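Local coordinates for phenylacetaldehyde dehydrogenase (Burkholderia cenocepacia, PDB 4O5H), which probably catalyses the NAD+-dependent oxidation of phenylacetaldehyde to phenylacetic acid, as a member of the aldehyde dehydrogenase family, at residues 49-57 with 390-398; 138-149 with 492-501. All coordinates share one frame; numbering follows the deposited sequence.

Contact 1 (49-57 with 390-398); sequences DVVNPADGT and DGPGFFVEP. With NA (sodium ion), chain I.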
loop_
_atom_site.group_PDB
_atom_site.type_symbol
_atom_site.label_atom_id
_atom_site.label_comp_id
_atom_site.label_asym_id
_atom_site.label_seq_id
_atom_site.Cartn_x
_atom_site.Cartn_y
_atom_site.Cartn_z
ATOM N N ASP A 49 -15.945 -27.673 -14.111
ATOM C CA ASP A 49 -16.002 -27.619 -15.559
ATOM C C ASP A 49 -15.407 -26.361 -16.135
ATOM O O ASP A 49 -15.603 -25.295 -15.619
ATOM C CB ASP A 49 -17.445 -27.684 -16.037
ATOM C CG ASP A 49 -18.081 -29.027 -15.801
ATOM O OD1 ASP A 49 -17.387 -30.054 -15.593
ATOM O OD2 ASP A 49 -19.313 -29.044 -15.850
ATOM N N VAL A 50 -14.717 -26.527 -17.251
ATOM C CA VAL A 50 -14.286 -25.427 -18.066
ATOM C C VAL A 50 -15.152 -25.396 -19.317
ATOM O O VAL A 50 -15.258 -26.387 -20.031
ATOM C CB VAL A 50 -12.824 -25.575 -18.464
ATOM C CG1 VAL A 50 -12.351 -24.337 -19.179
ATOM C CG2 VAL A 50 -11.994 -25.799 -17.218
ATOM N N VAL A 51 -15.755 -24.243 -19.555
ATOM C CA VAL A 51 -16.756 -24.039 -20.580
ATOM C C VAL A 51 -16.240 -23.099 -21.678
ATOM O O VAL A 51 -15.569 -22.105 -21.401
ATOM C CB VAL A 51 -18.009 -23.442 -19.952
ATOM C CG1 VAL A 51 -19.016 -22.983 -21.016
ATOM C CG2 VAL A 51 -18.684 -24.452 -19.021
ATOM N N ASN A 52 -16.470 -23.483 -22.924
ATOM C CA ASN A 52 -16.172 -22.621 -24.077
ATOM C C ASN A 52 -17.337 -21.676 -24.239
ATOM O O ASN A 52 -18.445 -22.094 -24.598
ATOM C CB ASN A 52 -16.036 -23.442 -25.341
ATOM C CG ASN A 52 -15.765 -22.603 -26.557
ATOM O OD1 ASN A 52 -15.917 -21.361 -26.566
ATOM N ND2 ASN A 52 -15.353 -23.266 -27.613
ATOM N N PRO A 53 -17.112 -20.392 -23.979
ATOM C CA PRO A 53 -18.251 -19.450 -24.023
ATOM C C PRO A 53 -18.860 -19.187 -25.396
ATOM O O PRO A 53 -19.916 -18.581 -25.482
ATOM C CB PRO A 53 -17.651 -18.163 -23.450
ATOM C CG PRO A 53 -16.204 -18.248 -23.799
ATOM C CD PRO A 53 -15.845 -19.710 -23.690
ATOM N N ALA A 54 -18.215 -19.631 -26.465
ATOM C CA ALA A 54 -18.804 -19.521 -27.774
ATOM C C ALA A 54 -19.975 -20.483 -27.973
ATOM O O ALA A 54 -20.862 -20.211 -28.787
ATOM C CB ALA A 54 -17.752 -19.732 -28.857
ATOM N N ASP A 55 -19.958 -21.626 -27.307
ATOM C CA ASP A 55 -21.035 -22.589 -27.497
ATOM C C ASP A 55 -21.574 -23.220 -26.236
ATOM O O ASP A 55 -22.464 -24.069 -26.309
ATOM C CB ASP A 55 -20.628 -23.674 -28.504
ATOM C CG ASP A 55 -19.429 -24.491 -28.051
ATOM O OD1 ASP A 55 -19.113 -24.553 -26.841
ATOM O OD2 ASP A 55 -18.795 -25.119 -28.917
ATOM N N GLY A 56 -21.065 -22.807 -25.095
ATOM C CA GLY A 56 -21.589 -23.313 -23.835
ATOM C C GLY A 56 -21.173 -24.743 -23.500
ATOM O O GLY A 56 -21.671 -25.291 -22.520
ATOM N N THR A 57 -20.278 -25.353 -24.280
ATOM C CA THR A 57 -19.905 -26.767 -24.039
ATOM C C THR A 57 -18.727 -26.876 -23.101
ATOM O O THR A 57 -17.894 -25.965 -23.025
ATOM C CB THR A 57 -19.527 -27.518 -25.329
ATOM O OG1 THR A 57 -18.408 -26.882 -25.941
ATOM C CG2 THR A 57 -20.686 -27.549 -26.305
ATOM N N ASP A 390 -29.768 -15.092 -29.440
ATOM C CA ASP A 390 -30.085 -16.508 -29.233
ATOM C C ASP A 390 -28.913 -17.445 -29.500
ATOM O O ASP A 390 -27.968 -17.098 -30.200
ATOM C CB ASP A 390 -31.269 -16.943 -30.104
ATOM C CG ASP A 390 -32.574 -16.304 -29.670
ATOM O OD1 ASP A 390 -32.581 -15.619 -28.629
ATOM O OD2 ASP A 390 -33.572 -16.458 -30.377
ATOM N N GLY A 391 -28.984 -18.612 -28.906
ATOM C CA GLY A 391 -28.016 -19.680 -29.105
ATOM C C GLY A 391 -27.323 -19.980 -27.793
ATOM O O GLY A 391 -27.583 -19.303 -26.786
ATOM N N PRO A 392 -26.485 -21.005 -27.786
ATOM C CA PRO A 392 -25.913 -21.491 -26.533
ATOM C C PRO A 392 -24.662 -20.767 -26.042
ATOM O O PRO A 392 -24.288 -20.997 -24.901
ATOM C CB PRO A 392 -25.544 -22.958 -26.857
ATOM C CG PRO A 392 -25.267 -22.948 -28.306
ATOM C CD PRO A 392 -26.233 -21.949 -28.892
ATOM N N GLY A 393 -24.007 -19.933 -26.877
ATOM C CA GLY A 393 -22.876 -19.106 -26.449
ATOM C C GLY A 393 -23.405 -17.939 -25.652
ATOM O O GLY A 393 -24.619 -17.795 -25.532
ATOM N N PHE A 394 -22.510 -17.148 -25.057
ATOM C CA PHE A 394 -22.936 -16.069 -24.169
ATOM C C PHE A 394 -22.766 -14.699 -24.841
ATOM O O PHE A 394 -22.136 -13.778 -24.312
ATOM C CB PHE A 394 -22.211 -16.153 -22.827
ATOM C CG PHE A 394 -22.177 -17.531 -22.255
ATOM C CD1 PHE A 394 -23.361 -18.243 -22.082
ATOM C CD2 PHE A 394 -20.983 -18.133 -21.909
ATOM C CE1 PHE A 394 -23.350 -19.527 -21.544
ATOM C CE2 PHE A 394 -20.964 -19.412 -21.373
ATOM C CZ PHE A 394 -22.132 -20.105 -21.178
ATOM N N PHE A 395 -23.404 -14.539 -25.992
ATOM C CA PHE A 395 -23.202 -13.383 -26.844
ATOM C C PHE A 395 -24.160 -12.244 -26.489
ATOM O O PHE A 395 -25.334 -12.484 -26.175
ATOM C CB PHE A 395 -23.427 -13.792 -28.301
ATOM C CG PHE A 395 -22.327 -14.647 -28.871
ATOM C CD1 PHE A 395 -21.157 -14.077 -29.353
ATOM C CD2 PHE A 395 -22.496 -16.022 -28.970
ATOM C CE1 PHE A 395 -20.160 -14.853 -29.923
ATOM C CE2 PHE A 395 -21.502 -16.795 -29.517
ATOM C CZ PHE A 395 -20.331 -16.210 -29.993
ATOM N N VAL A 396 -23.640 -11.027 -26.578
ATOM C CA VAL A 396 -24.382 -9.805 -26.387
ATOM C C VAL A 396 -23.955 -8.783 -27.434
ATOM O O VAL A 396 -22.779 -8.720 -27.811
ATOM C CB VAL A 396 -24.054 -9.238 -25.003
ATOM C CG1 VAL A 396 -24.625 -7.837 -24.861
ATOM C CG2 VAL A 396 -24.605 -10.166 -23.936
ATOM N N GLU A 397 -24.925 -8.045 -27.979
ATOM C CA GLU A 397 -24.644 -7.006 -28.992
ATOM C C GLU A 397 -23.887 -5.815 -28.437
ATOM O O GLU A 397 -24.176 -5.378 -27.321
ATOM C CB GLU A 397 -25.934 -6.465 -29.533
ATOM C CG GLU A 397 -26.731 -7.481 -30.300
ATOM C CD GLU A 397 -27.969 -6.868 -30.871
ATOM O OE1 GLU A 397 -28.500 -5.889 -30.285
ATOM O OE2 GLU A 397 -28.395 -7.381 -31.915
ATOM N N PRO A 398 -22.892 -5.318 -29.174
ATOM C CA PRO A 398 -22.293 -4.053 -28.824
ATOM C C PRO A 398 -23.409 -3.040 -28.735
ATOM O O PRO A 398 -24.199 -2.916 -29.660
ATOM C CB PRO A 398 -21.375 -3.734 -29.997
ATOM C CG PRO A 398 -21.075 -5.046 -30.604
ATOM C CD PRO A 398 -22.306 -5.876 -30.402
HETATM NA NA NA I . -13.783 -20.697 -19.468
HETATM O O HOH W 1 -15.044 -22.046 -17.917
HETATM O O HOH W 2 -15.830 -19.553 -19.800
#
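The turn after strand 47-52 meets the loop 390-398 backbone to backbone: F394 N donates to P53 O (3.0 Å, 150° at the hydrogen), and the CA atoms of D55 and G393 come within 4.1 Å. This turn is the hairpin connection between strands 47-52 and 57-63. N52 O accepts from both D55 N and G56 N, and two Asx turns shape it, N52 OD1 taking A54 N from above its carbonyl plane and D55 OD1 taking T57 N. G393, lacking a side chain, lets A54 O approach its CA to 3.3 Å in a CA-H...O contact. Beside it, the F394 ring carries the apolar packing. Its CD2 lies 3.7 Å from P53 CB, and V51 CG1 sits at the ring edge near its plane. With CG anti to the carbonyl carbon (chi1 -46°), the ring reaches back to the hairpin; its other neighbours include A362 and R365 of helix 362-378. The F395 ring instead offers its edge to A54 O. V51 also belongs to the sodium site, whose other ligands include D119 O, D212 O and two waters: V51 O lies 3.0 Å from the sodium ion, while V51 N donates to one of those waters at 2.8 Å.

Contact 2 (138-149 with 492-501); sequences CFRYMAGWATKI and LGRAVIDQYT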
loop_
_atom_site.group_PDB
_atom_site.type_symbol
_atom_site.label_atom_id
_atom_site.label_comp_id
_atom_site.label_asym_id
_atom_site.label_seq_id
_atom_site.Cartn_x
_atom_site.Cartn_y
_atom_site.Cartn_z
ATOM N N CYS A 138 6.366 -9.092 -20.711
ATOM C CA CYS A 138 6.364 -8.756 -19.302
ATOM C C CYS A 138 7.442 -9.553 -18.575
ATOM O O CYS A 138 8.220 -8.992 -17.832
ATOM C CB CYS A 138 5.014 -9.045 -18.663
ATOM S SG CYS A 138 4.923 -8.503 -16.939
ATOM N N PHE A 139 7.523 -10.875 -18.822
ATOM C CA PHE A 139 8.608 -11.657 -18.251
ATOM C C PHE A 139 9.990 -11.169 -18.697
ATOM O O PHE A 139 10.907 -11.123 -17.904
ATOM C CB PHE A 139 8.445 -13.148 -18.558
ATOM C CG PHE A 139 7.395 -13.838 -17.697
ATOM C CD1 PHE A 139 7.660 -14.086 -16.355
ATOM C CD2 PHE A 139 6.155 -14.169 -18.222
ATOM C CE1 PHE A 139 6.700 -14.679 -15.544
ATOM C CE2 PHE A 139 5.181 -14.789 -17.419
ATOM C CZ PHE A 139 5.458 -15.029 -16.077
ATOM N N ARG A 140 10.131 -10.804 -19.967
ATOM C CA ARG A 140 11.442 -10.346 -20.464
ATOM C C ARG A 140 11.833 -8.994 -19.823
ATOM O O ARG A 140 12.973 -8.818 -19.340
ATOM C CB ARG A 140 11.444 -10.231 -22.006
ATOM C CG ARG A 140 12.801 -9.792 -22.567
ATOM C CD ARG A 140 12.869 -9.977 -24.059
ATOM N NE ARG A 140 12.740 -11.365 -24.448
ATOM C CZ ARG A 140 11.766 -11.858 -25.212
ATOM N NH1 ARG A 140 10.797 -11.097 -25.692
ATOM N NH2 ARG A 140 11.745 -13.160 -25.517
ATOM N N TYR A 141 10.883 -8.047 -19.828
ATOM C CA TYR A 141 11.125 -6.711 -19.247
ATOM C C TYR A 141 11.537 -6.853 -17.772
ATOM O O TYR A 141 12.576 -6.323 -17.332
ATOM C CB TYR A 141 9.899 -5.835 -19.419
ATOM C CG TYR A 141 9.963 -4.505 -18.692
ATOM C CD1 TYR A 141 10.569 -3.418 -19.258
ATOM C CD2 TYR A 141 9.489 -4.386 -17.387
ATOM C CE1 TYR A 141 10.660 -2.213 -18.576
ATOM C CE2 TYR A 141 9.599 -3.198 -16.684
ATOM C CZ TYR A 141 10.171 -2.107 -17.302
ATOM O OH TYR A 141 10.290 -0.914 -16.593
ATOM N N MET A 142 10.760 -7.627 -17.003
ATOM C CA MET A 142 11.056 -7.799 -15.582
ATOM C C MET A 142 12.340 -8.590 -15.322
ATOM O O MET A 142 13.014 -8.361 -14.335
ATOM C CB MET A 142 9.850 -8.457 -14.874
ATOM C CG MET A 142 8.559 -7.623 -14.927
ATOM S SD MET A 142 8.724 -6.069 -14.035
ATOM C CE MET A 142 7.282 -5.217 -14.672
ATOM N N ALA A 143 12.660 -9.530 -16.202
ATOM C CA ALA A 143 13.920 -10.231 -16.125
ATOM C C ALA A 143 15.086 -9.258 -16.008
ATOM O O ALA A 143 16.026 -9.450 -15.204
ATOM C CB ALA A 143 14.142 -11.132 -17.330
ATOM N N GLY A 144 15.017 -8.207 -16.775
ATOM C CA GLY A 144 16.076 -7.211 -16.762
ATOM C C GLY A 144 16.139 -6.431 -15.454
ATOM O O GLY A 144 17.200 -5.892 -15.141
ATOM N N TRP A 145 15.021 -6.334 -14.698
ATOM C CA TRP A 145 15.077 -5.715 -13.382
ATOM C C TRP A 145 15.757 -6.588 -12.340
ATOM O O TRP A 145 16.257 -6.044 -11.345
ATOM C CB TRP A 145 13.689 -5.296 -12.833
ATOM C CG TRP A 145 13.230 -3.976 -13.386
ATOM C CD1 TRP A 145 12.169 -3.758 -14.140
ATOM C CD2 TRP A 145 13.880 -2.702 -13.231
ATOM N NE1 TRP A 145 12.058 -2.418 -14.473
ATOM C CE2 TRP A 145 13.098 -1.747 -13.908
ATOM C CE3 TRP A 145 14.994 -2.280 -12.533
ATOM C CZ2 TRP A 145 13.453 -0.415 -13.990
ATOM C CZ3 TRP A 145 15.372 -0.983 -12.626
ATOM C CH2 TRP A 145 14.589 -0.047 -13.324
ATOM N N ALA A 146 15.848 -7.896 -12.572
ATOM C CA ALA A 146 16.385 -8.765 -11.566
ATOM C C ALA A 146 17.810 -8.385 -11.163
ATOM O O ALA A 146 18.178 -8.558 -9.978
ATOM C CB ALA A 146 16.317 -10.206 -12.021
ATOM N N THR A 147 18.596 -7.838 -12.100
ATOM C CA THR A 147 19.966 -7.474 -11.814
ATOM C C THR A 147 20.154 -5.995 -11.472
ATOM O O THR A 147 21.281 -5.588 -11.242
ATOM C CB THR A 147 20.897 -7.819 -13.001
ATOM O OG1 THR A 147 20.284 -7.407 -14.214
ATOM C CG2 THR A 147 21.113 -9.363 -13.050
ATOM N N LYS A 148 19.060 -5.226 -11.394
ATOM C CA LYS A 148 19.129 -3.777 -11.315
ATOM C C LYS A 148 18.297 -3.200 -10.170
ATOM O O LYS A 148 17.922 -2.018 -10.193
ATOM C CB LYS A 148 18.681 -3.214 -12.638
ATOM C CG LYS A 148 19.590 -3.621 -13.793
ATOM C CD LYS A 148 19.002 -3.283 -15.121
ATOM C CE LYS A 148 19.815 -3.889 -16.276
ATOM N NZ LYS A 148 19.721 -5.381 -16.292
ATOM N N ILE A 149 18.017 -4.008 -9.164
ATOM C CA ILE A 149 17.283 -3.507 -7.996
ATOM C C ILE A 149 18.328 -2.881 -7.067
ATOM O O ILE A 149 19.250 -3.573 -6.663
ATOM C CB ILE A 149 16.535 -4.631 -7.321
ATOM C CG1 ILE A 149 15.415 -5.097 -8.251
ATOM C CG2 ILE A 149 15.891 -4.166 -6.008
ATOM C CD1 ILE A 149 15.018 -6.521 -8.027
ATOM N N LEU A 492 3.299 -3.107 -13.307
ATOM C CA LEU A 492 4.246 -2.768 -14.389
ATOM C C LEU A 492 5.245 -1.682 -14.030
ATOM O O LEU A 492 5.145 -1.005 -13.019
ATOM C CB LEU A 492 3.497 -2.432 -15.678
ATOM C CG LEU A 492 2.519 -3.507 -16.171
ATOM C CD1 LEU A 492 1.800 -3.029 -17.428
ATOM C CD2 LEU A 492 3.277 -4.778 -16.496
ATOM N N GLY A 493 6.248 -1.542 -14.889
ATOM C CA GLY A 493 7.272 -0.522 -14.720
ATOM C C GLY A 493 8.222 -0.768 -13.581
ATOM O O GLY A 493 8.201 -1.814 -12.913
ATOM N N ARG A 494 9.059 0.222 -13.343
ATOM C CA ARG A 494 9.890 0.244 -12.153
ATOM C C ARG A 494 9.039 0.213 -10.889
ATOM O O ARG A 494 9.439 -0.380 -9.876
ATOM C CB ARG A 494 10.751 1.511 -12.154
ATOM C CG ARG A 494 11.772 1.551 -11.054
ATOM C CD ARG A 494 12.915 2.444 -11.487
ATOM N NE ARG A 494 12.418 3.770 -11.811
ATOM C CZ ARG A 494 12.208 4.717 -10.903
ATOM N NH1 ARG A 494 12.444 4.478 -9.610
ATOM N NH2 ARG A 494 11.774 5.926 -11.277
ATOM N N ALA A 495 7.876 0.837 -10.933
ATOM C CA ALA A 495 7.015 0.921 -9.734
ATOM C C ALA A 495 6.684 -0.447 -9.158
ATOM O O ALA A 495 6.744 -0.653 -7.941
ATOM C CB ALA A 495 5.752 1.701 -10.036
ATOM N N VAL A 496 6.315 -1.399 -10.002
ATOM C CA VAL A 496 5.817 -2.686 -9.448
ATOM C C VAL A 496 6.954 -3.414 -8.778
ATOM O O VAL A 496 6.787 -4.039 -7.734
ATOM C CB VAL A 496 5.094 -3.570 -10.507
ATOM C CG1 VAL A 496 6.074 -4.115 -11.544
ATOM C CG2 VAL A 496 4.348 -4.698 -9.847
ATOM N N ILE A 497 8.146 -3.287 -9.341
ATOM C CA ILE A 497 9.320 -3.896 -8.752
ATOM C C ILE A 497 9.505 -3.433 -7.318
ATOM O O ILE A 497 9.667 -4.238 -6.368
ATOM C CB ILE A 497 10.584 -3.606 -9.620
ATOM C CG1 ILE A 497 10.485 -4.369 -10.950
ATOM C CG2 ILE A 497 11.852 -3.949 -8.888
ATOM C CD1 ILE A 497 10.661 -5.893 -10.863
ATOM N N ASP A 498 9.465 -2.134 -7.113
ATOM C CA ASP A 498 9.580 -1.616 -5.746
ATOM C C ASP A 498 8.474 -2.143 -4.841
ATOM O O ASP A 498 8.678 -2.344 -3.660
ATOM C CB ASP A 498 9.608 -0.071 -5.723
ATOM C CG ASP A 498 10.869 0.519 -6.403
ATOM O OD1 ASP A 498 11.950 -0.130 -6.433
ATOM O OD2 ASP A 498 10.751 1.660 -6.932
ATOM N N GLN A 499 7.290 -2.358 -5.384
ATOM C CA GLN A 499 6.177 -2.865 -4.590
ATOM C C GLN A 499 6.233 -4.355 -4.270
ATOM O O GLN A 499 5.408 -4.842 -3.511
ATOM C CB GLN A 499 4.859 -2.488 -5.277
ATOM C CG GLN A 499 4.703 -0.951 -5.312
ATOM C CD GLN A 499 3.350 -0.473 -5.855
ATOM O OE1 GLN A 499 2.382 -1.246 -5.880
ATOM N NE2 GLN A 499 3.291 0.798 -6.293
ATOM N N TYR A 500 7.170 -5.084 -4.865
ATOM C CA TYR A 500 7.419 -6.490 -4.481
ATOM C C TYR A 500 8.676 -6.614 -3.605
ATOM O O TYR A 500 9.158 -7.718 -3.344
ATOM C CB TYR A 500 7.544 -7.375 -5.712
ATOM C CG TYR A 500 6.213 -7.801 -6.300
ATOM C CD1 TYR A 500 5.409 -6.902 -6.985
ATOM C CD2 TYR A 500 5.778 -9.102 -6.188
ATOM C CE1 TYR A 500 4.178 -7.285 -7.524
ATOM C CE2 TYR A 500 4.555 -9.509 -6.743
ATOM C CZ TYR A 500 3.761 -8.579 -7.404
ATOM O OH TYR A 500 2.560 -8.994 -7.935
ATOM N N THR A 501 9.215 -5.466 -3.173
ATOM C CA THR A 501 10.286 -5.445 -2.222
ATOM C C THR A 501 9.855 -4.771 -0.922
ATOM O O THR A 501 8.878 -4.048 -0.887
ATOM C CB THR A 501 11.524 -4.710 -2.733
ATOM O OG1 THR A 501 11.237 -3.330 -2.889
ATOM C CG2 THR A 501 12.020 -5.303 -4.021
#
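I497 packs against M142, W145 and I149, forming the tight part of a contact between the end of helix 124-145 with the turn that follows it and the short helix 493-499 with its flanks. The two segment axes cross at -64° and approach to 10.8 Å, a separation bridged by side chains without a hydrogen bond between the segments. The CG1-CD1 arm of I497 lies against W145 and M142: I497 CG1 is 3.7 Å from W145 CD1, and I497 CD1 touches both W145 CB and M142 SD. The CG2 branch turns to I149 CG1. The M142 chain, bent at chi2, runs alongside I497, antiparallel to it, and brings M142 CE to 3.5 Å from V496 CG1. Toward the N-terminal end of segment 138-149 the contact thins to C138 SG against L492 CD2 at 4.1 Å.

On the solvent side stands the exposed R494, whose aliphatic part meets the six-membered ring of W145, R494 CD to W145 CH2 at 3.5 Å, with the guanidinium plane turned 57° from the indole. Within segment 138-149, W145 NE1 donates in its ring plane to Y141 OH (3.1 Å, 162°), which would restrain rotation of the indole; Y141 OH also lies near G493 CA. R494 NH2 makes a weak hydrogen bond to S152 OG of the second subunit. C138 touches W193 of helix 187-201, A143 packs on helix 91-107, and I149 and T501 both touch K172 of strand 166-181.

Overall arrangement
Contacts 1 and 2 lie on opposite sides of the chain's centre, with their own centres 38 Å apart and their nearest atoms about 20 Å apart, so they do not touch. Their segments alternate along the sequence, and each contact joins an early segment to one more than 330 residues later. Contact 1 lies beside the sodium ion and draws together the N-terminal hairpin and the loop leading into strand 399-402. Contact 2 packs helix 124-145 against helix 493-499, which leads into strand 501-509, and weakly reaches the second subunit; contact 1 touches no other protein chain of the assembly.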